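Long-range contacts in MutT/nudix family protein (Shewanella oneidensis, PDB 3GZ5), which probably represses transcription of NAD-metabolism genes, its winged-helix domain binding DNA and its Nudix domain sensing ADP-ribose: residues P85-L90 with V107-L112; Q89-G94 with L146-Q151. All blocks are in the same frame, centred on the assembly; numbering follows the deposited sequence.

Interaction 1 of 2, residues P85-L90 with V107-L112; sequences PYIEQL and VCYTAL
Glu88 and Thr110 pair at the middle of an antiparallel hairpin through two backbone hydrogen bonds, Thr110 N to Glu88 O at 2.7 Å and Glu88 N to Thr110 O at 2.9 Å. Leu112 N reaches Tyr86 O at 3.0 Å, and Leu90 N closes the other end on Cys108 O.

Tyr109 carries the side-chain contact on one face. With CG anti to its carbonyl carbon (chi1 -75°), the ring turns one face to Gln89, whose CG packs over it, offset toward the rim, in a CH-pi contact 4.0 Å from the centroid. Ile87 approaches the same ring obliquely, CG1 to Tyr109 CD1 at 3.9 Å, while its CD1 meets Ala111 CB; the small alanine leaves room for that branched chain. With an alanine in place of Tyr109, Gln89 CG would probably lose the ring face it packs on and Ile87 CG1 its neighbour, leaving a gap between the hairpin and helix 68-80.

On the other face, Leu90 CD2 lies 4.1 Å from Cys108 SG, and Glu88 is placed for salt bridges to Arg155 and Lys159 of helix 145-162, although the position of its OE2 is less certain. Helix 68-80 packs on Ile87 and Tyr109 through Val72, helix 145-162 packs on Leu90 and Thr110 through Ala152, and strand 22-33 runs parallel to 107-112 on its far edge, an arrangement characteristic of the Nudix alpha/beta/alpha sandwich.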
loop_
_atom_site.group_PDB
_atom_site.type_symbol
_atom_site.label_atom_id
_atom_site.label_comp_id
_atom_site.label_asym_id
_atom_site.label_seq_id
_atom_site.Cartn_x
_atom_site.Cartn_y
_atom_site.Cartn_z
ATOM N N PRO B 85 -17.949 -6.091 -2.083
ATOM C CA PRO B 85 -17.499 -6.861 -0.919
ATOM C C PRO B 85 -16.003 -6.708 -0.617
ATOM O O PRO B 85 -15.572 -7.050 0.480
ATOM C CB PRO B 85 -17.842 -8.311 -1.301
ATOM C CG PRO B 85 -17.750 -8.339 -2.808
ATOM C CD PRO B 85 -18.221 -6.955 -3.252
ATOM N N TYR B 86 -15.220 -6.187 -1.554
ATOM C CA TYR B 86 -13.782 -6.031 -1.305
ATOM C C TYR B 86 -13.290 -4.660 -1.765
ATOM O O TYR B 86 -13.558 -4.230 -2.877
ATOM C CB TYR B 86 -12.933 -7.147 -1.966
ATOM C CG TYR B 86 -11.440 -6.961 -1.718
ATOM C CD1 TYR B 86 -10.667 -6.169 -2.569
ATOM C CD2 TYR B 86 -10.812 -7.539 -0.611
ATOM C CE1 TYR B 86 -9.292 -5.963 -2.344
ATOM C CE2 TYR B 86 -9.435 -7.338 -0.367
ATOM C CZ TYR B 86 -8.692 -6.549 -1.239
ATOM O OH TYR B 86 -7.347 -6.313 -1.010
ATOM N N ILE B 87 -12.547 -4.006 -0.891
ATOM C CA ILE B 87 -11.987 -2.685 -1.169
ATOM C C ILE B 87 -10.718 -2.480 -0.365
ATOM O O ILE B 87 -10.646 -2.858 0.794
ATOM C CB ILE B 87 -13.052 -1.534 -0.946
ATOM C CG1 ILE B 87 -12.546 -0.220 -1.533
ATOM C CG2 ILE B 87 -13.428 -1.378 0.556
ATOM C CD1 ILE B 87 -13.645 0.643 -2.084
ATOM N N GLU B 88 -9.704 -1.906 -1.000
ATOM C CA GLU B 88 -8.419 -1.673 -0.380
ATOM C C GLU B 88 -7.784 -0.453 -1.021
ATOM O O GLU B 88 -7.798 -0.299 -2.256
ATOM C CB GLU B 88 -7.498 -2.894 -0.604
ATOM C CG GLU B 88 -6.073 -2.707 -0.064
ATOM C CD GLU B 88 -5.123 -3.828 -0.466
ATOM O OE1 GLU B 88 -4.318 -4.269 0.387
ATOM O OE2 GLU B 88 -5.162 -4.259 -1.643
ATOM N N GLN B 89 -7.203 0.407 -0.195
ATOM C CA GLN B 89 -6.475 1.562 -0.694
ATOM C C GLN B 89 -5.288 1.128 -1.564
ATOM O O GLN B 89 -4.500 0.252 -1.177
ATOM C CB GLN B 89 -6.002 2.407 0.497
ATOM C CG GLN B 89 -5.978 3.899 0.262
ATOM C CD GLN B 89 -5.584 4.669 1.502
ATOM O OE1 GLN B 89 -6.440 5.185 2.239
ATOM N NE2 GLN B 89 -4.300 4.760 1.736
ATOM N N LEU B 90 -5.174 1.718 -2.749
ATOM C CA LEU B 90 -4.075 1.470 -3.667
ATOM C C LEU B 90 -2.875 2.414 -3.422
ATOM O O LEU B 90 -1.758 1.986 -3.119
ATOM C CB LEU B 90 -4.580 1.610 -5.113
ATOM C CG LEU B 90 -3.576 1.336 -6.245
ATOM C CD1 LEU B 90 -3.047 -0.097 -6.206
ATOM C CD2 LEU B 90 -4.128 1.700 -7.643
ATOM N N VAL B 107 -6.753 10.101 -3.525
ATOM C CA VAL B 107 -6.596 8.857 -2.792
ATOM C C VAL B 107 -7.301 7.744 -3.591
ATOM O O VAL B 107 -8.533 7.758 -3.766
ATOM C CB VAL B 107 -7.133 8.981 -1.356
ATOM C CG1 VAL B 107 -6.821 7.712 -0.564
ATOM C CG2 VAL B 107 -6.561 10.261 -0.667
ATOM N N CYS B 108 -6.500 6.824 -4.117
ATOM C CA CYS B 108 -6.986 5.780 -5.015
ATOM C C CYS B 108 -7.129 4.458 -4.316
ATOM O O CYS B 108 -6.242 4.056 -3.569
ATOM C CB CYS B 108 -6.085 5.610 -6.257
ATOM S SG CYS B 108 -6.971 4.660 -7.589
ATOM N N TYR B 109 -8.267 3.804 -4.565
ATOM C CA TYR B 109 -8.636 2.503 -4.023
ATOM C C TYR B 109 -8.747 1.490 -5.158
ATOM O O TYR B 109 -9.008 1.887 -6.317
ATOM C CB TYR B 109 -10.001 2.584 -3.319
ATOM C CG TYR B 109 -9.938 3.282 -1.971
ATOM C CD1 TYR B 109 -9.925 2.543 -0.790
ATOM C CD2 TYR B 109 -9.852 4.661 -1.884
ATOM C CE1 TYR B 109 -9.842 3.162 0.454
ATOM C CE2 TYR B 109 -9.751 5.302 -0.639
ATOM C CZ TYR B 109 -9.756 4.545 0.516
ATOM O OH TYR B 109 -9.656 5.158 1.745
ATOM N N THR B 110 -8.514 0.208 -4.821
ATOM C CA THR B 110 -8.911 -0.921 -5.663
ATOM C C THR B 110 -10.129 -1.587 -5.061
ATOM O O THR B 110 -10.217 -1.755 -3.841
ATOM C CB THR B 110 -7.824 -2.034 -5.799
ATOM O OG1 THR B 110 -6.595 -1.459 -6.220
ATOM C CG2 THR B 110 -8.252 -3.054 -6.891
ATOM N N ALA B 111 -11.067 -1.972 -5.914
ATOM C CA ALA B 111 -12.187 -2.742 -5.452
ATOM C C ALA B 111 -12.513 -3.925 -6.365
ATOM O O ALA B 111 -12.140 -3.946 -7.549
ATOM C CB ALA B 111 -13.441 -1.819 -5.231
ATOM N N LEU B 112 -13.233 -4.890 -5.800
ATOM C CA LEU B 112 -13.704 -6.063 -6.521
ATOM C C LEU B 112 -15.151 -6.368 -6.172
ATOM O O LEU B 112 -15.558 -6.309 -5.006
ATOM C CB LEU B 112 -12.818 -7.290 -6.217
ATOM C CG LEU B 112 -11.345 -7.356 -6.668
ATOM C CD1 LEU B 112 -10.682 -8.691 -6.264
ATOM C CD2 LEU B 112 -11.259 -7.209 -8.181
#

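Interaction 2 of 2, residues Q89-G94 with L146-Q151; sequences QLCTVG and LQLIEQ
Leu90, Cys91 and Val93 lean from a strand toward Leu148 and Gln151 of a helix that runs roughly antiparallel to it, the short axes 146° apart in direction and 9.5 Å apart at closest approach. That separation is bridged by side chains alone, with no hydrogen bond between the segments.

Leu148 makes the apolar contact with the strand through one branch. Its CG stands anti to the carbonyl carbon (chi1 -69°), and CD2 is the branch that touches, 3.8 Å from Cys91 SG and 3.9 Å from Val93 CG2. The Val93 and Leu148 side chains lie alongside each other, pointing opposite ways. Leucine has the length to reach across from the helix, whereas the compact cysteine and valine fit close to the strand.

Gln151 stretches out beyond CG, with NE2 3.7 Å from Cys91 CB. Its aliphatic stem serves Leu90, whose CD2 lies 4.1 Å from Gln151 CB and also meets the backbone at Leu148 O, 3.6 Å away. Glutamine thus offers methylenes to the leucine and lays its amide against the cysteine.

Opposite Cys108 the strand has a classic beta bulge: Leu90 and Cys91 together span one residue of the partner strand, so successive side chains point to the helix. Helix 145-162 thus lies against the hairpin of strands 86-95 and 104-112, Leu148 also touching Leu55, consistent with the alpha/beta/alpha sandwich of Nudix domains.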
loop_
_atom_site.group_PDB
_atom_site.type_symbol
_atom_site.label_atom_id
_atom_site.label_comp_id
_atom_site.label_asym_id
_atom_site.label_seq_id
_atom_site.Cartn_x
_atom_site.Cartn_y
_atom_site.Cartn_z
ATOM N N GLN B 89 -7.203 0.407 -0.195
ATOM C CA GLN B 89 -6.475 1.562 -0.694
ATOM C C GLN B 89 -5.288 1.128 -1.564
ATOM O O GLN B 89 -4.500 0.252 -1.177
ATOM C CB GLN B 89 -6.002 2.407 0.497
ATOM C CG GLN B 89 -5.978 3.899 0.262
ATOM C CD GLN B 89 -5.584 4.669 1.502
ATOM O OE1 GLN B 89 -6.440 5.185 2.239
ATOM N NE2 GLN B 89 -4.300 4.760 1.736
ATOM N N LEU B 90 -5.174 1.718 -2.749
ATOM C CA LEU B 90 -4.075 1.470 -3.667
ATOM C C LEU B 90 -2.875 2.414 -3.422
ATOM O O LEU B 90 -1.758 1.986 -3.119
ATOM C CB LEU B 90 -4.580 1.610 -5.113
ATOM C CG LEU B 90 -3.576 1.336 -6.245
ATOM C CD1 LEU B 90 -3.047 -0.097 -6.206
ATOM C CD2 LEU B 90 -4.128 1.700 -7.643
ATOM N N CYS B 91 -3.123 3.713 -3.572
ATOM C CA CYS B 91 -2.080 4.700 -3.537
ATOM C C CYS B 91 -2.750 6.078 -3.459
ATOM O O CYS B 91 -3.970 6.208 -3.656
ATOM C CB CYS B 91 -1.173 4.592 -4.778
ATOM S SG CYS B 91 -2.069 4.886 -6.324
ATOM N N THR B 92 -1.956 7.082 -3.105
ATOM C CA THR B 92 -2.392 8.473 -3.087
ATOM C C THR B 92 -1.447 9.160 -4.039
ATOM O O THR B 92 -0.237 9.083 -3.872
ATOM C CB THR B 92 -2.316 9.064 -1.655
ATOM O OG1 THR B 92 -3.303 8.406 -0.856
ATOM C CG2 THR B 92 -2.597 10.561 -1.629
ATOM N N VAL B 93 -1.994 9.767 -5.083
ATOM C CA VAL B 93 -1.160 10.546 -5.999
ATOM C C VAL B 93 -1.423 12.037 -5.791
ATOM O O VAL B 93 -2.583 12.472 -5.698
ATOM C CB VAL B 93 -1.379 10.133 -7.469
ATOM C CG1 VAL B 93 -0.508 10.971 -8.389
ATOM C CG2 VAL B 93 -0.975 8.661 -7.654
ATOM N N GLY B 94 -0.350 12.819 -5.726
ATOM C CA GLY B 94 -0.501 14.262 -5.559
ATOM C C GLY B 94 0.695 15.013 -6.081
ATOM O O GLY B 94 1.814 14.736 -5.682
ATOM N N LEU B 146 -5.609 6.312 -16.451
ATOM C CA LEU B 146 -5.033 5.147 -17.088
ATOM C C LEU B 146 -3.889 4.580 -16.255
ATOM O O LEU B 146 -3.739 3.362 -16.132
ATOM C CB LEU B 146 -4.525 5.457 -18.503
ATOM C CG LEU B 146 -3.837 4.264 -19.195
ATOM C CD1 LEU B 146 -4.818 3.096 -19.325
ATOM C CD2 LEU B 146 -3.262 4.648 -20.564
ATOM N N GLN B 147 -3.081 5.472 -15.703
ATOM C CA GLN B 147 -1.929 5.095 -14.919
ATOM C C GLN B 147 -2.343 4.452 -13.589
ATOM O O GLN B 147 -1.728 3.479 -13.154
ATOM C CB GLN B 147 -1.085 6.340 -14.679
ATOM C CG GLN B 147 0.359 6.095 -14.303
ATOM C CD GLN B 147 1.177 7.371 -14.403
ATOM O OE1 GLN B 147 0.773 8.332 -15.084
ATOM N NE2 GLN B 147 2.333 7.393 -13.732
ATOM N N LEU B 148 -3.389 5.001 -12.963
ATOM C CA LEU B 148 -4.011 4.420 -11.762
ATOM C C LEU B 148 -4.586 3.010 -12.021
ATOM O O LEU B 148 -4.430 2.117 -11.199
ATOM C CB LEU B 148 -5.093 5.358 -11.202
ATOM C CG LEU B 148 -4.666 6.696 -10.574
ATOM C CD1 LEU B 148 -5.874 7.519 -10.219
ATOM C CD2 LEU B 148 -3.746 6.534 -9.330
ATOM N N ILE B 149 -5.231 2.821 -13.172
ATOM C CA ILE B 149 -5.732 1.500 -13.620
ATOM C C ILE B 149 -4.602 0.478 -13.770
ATOM O O ILE B 149 -4.687 -0.629 -13.225
ATOM C CB ILE B 149 -6.647 1.622 -14.880
ATOM C CG1 ILE B 149 -7.917 2.372 -14.492
ATOM C CG2 ILE B 149 -7.041 0.257 -15.455
ATOM C CD1 ILE B 149 -8.707 2.925 -15.629
ATOM N N GLU B 150 -3.530 0.868 -14.458
ATOM C CA GLU B 150 -2.328 0.036 -14.587
ATOM C C GLU B 150 -1.696 -0.367 -13.240
ATOM O O GLU B 150 -1.255 -1.510 -13.062
ATOM C CB GLU B 150 -1.262 0.761 -15.428
ATOM C CG GLU B 150 -1.666 1.042 -16.875
ATOM C CD GLU B 150 -0.580 1.786 -17.672
ATOM O OE1 GLU B 150 0.396 2.282 -17.048
ATOM O OE2 GLU B 150 -0.710 1.869 -18.922
ATOM N N GLN B 151 -1.624 0.581 -12.307
ATOM C CA GLN B 151 -1.160 0.290 -10.965
ATOM C C GLN B 151 -2.108 -0.695 -10.228
ATOM O O GLN B 151 -1.654 -1.662 -9.617
ATOM C CB GLN B 151 -0.966 1.589 -10.186
ATOM C CG GLN B 151 0.003 1.453 -9.020
ATOM C CD GLN B 151 0.457 2.789 -8.446
ATOM O OE1 GLN B 151 0.426 3.836 -9.120
ATOM N NE2 GLN B 151 0.892 2.757 -7.186
#

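How the interactions relate
Strand 86-95 carries both contacts, whose centres lie 10 Å apart: interaction 1 joins it edge to edge with strand 104-112, and interaction 2 packs its continuation against helix 145-162. The segments share Gln89 and Leu90, of which Leu90 alone touches both partners. At the bulge the two meet directly, Cys108 N lying 2.6 Å from Cys91 O in a probable hydrogen bond, and Cys108 CB packs 4.0 Å from Leu148 CD2, bringing the second hairpin strand under the same helix. Both also border the second subunit, where Thr92 hydrogen-bonds to Thr92 of the other chain. The sodium ion is bound by Ile122, Val125 and Val128, none of which belongs to either contact.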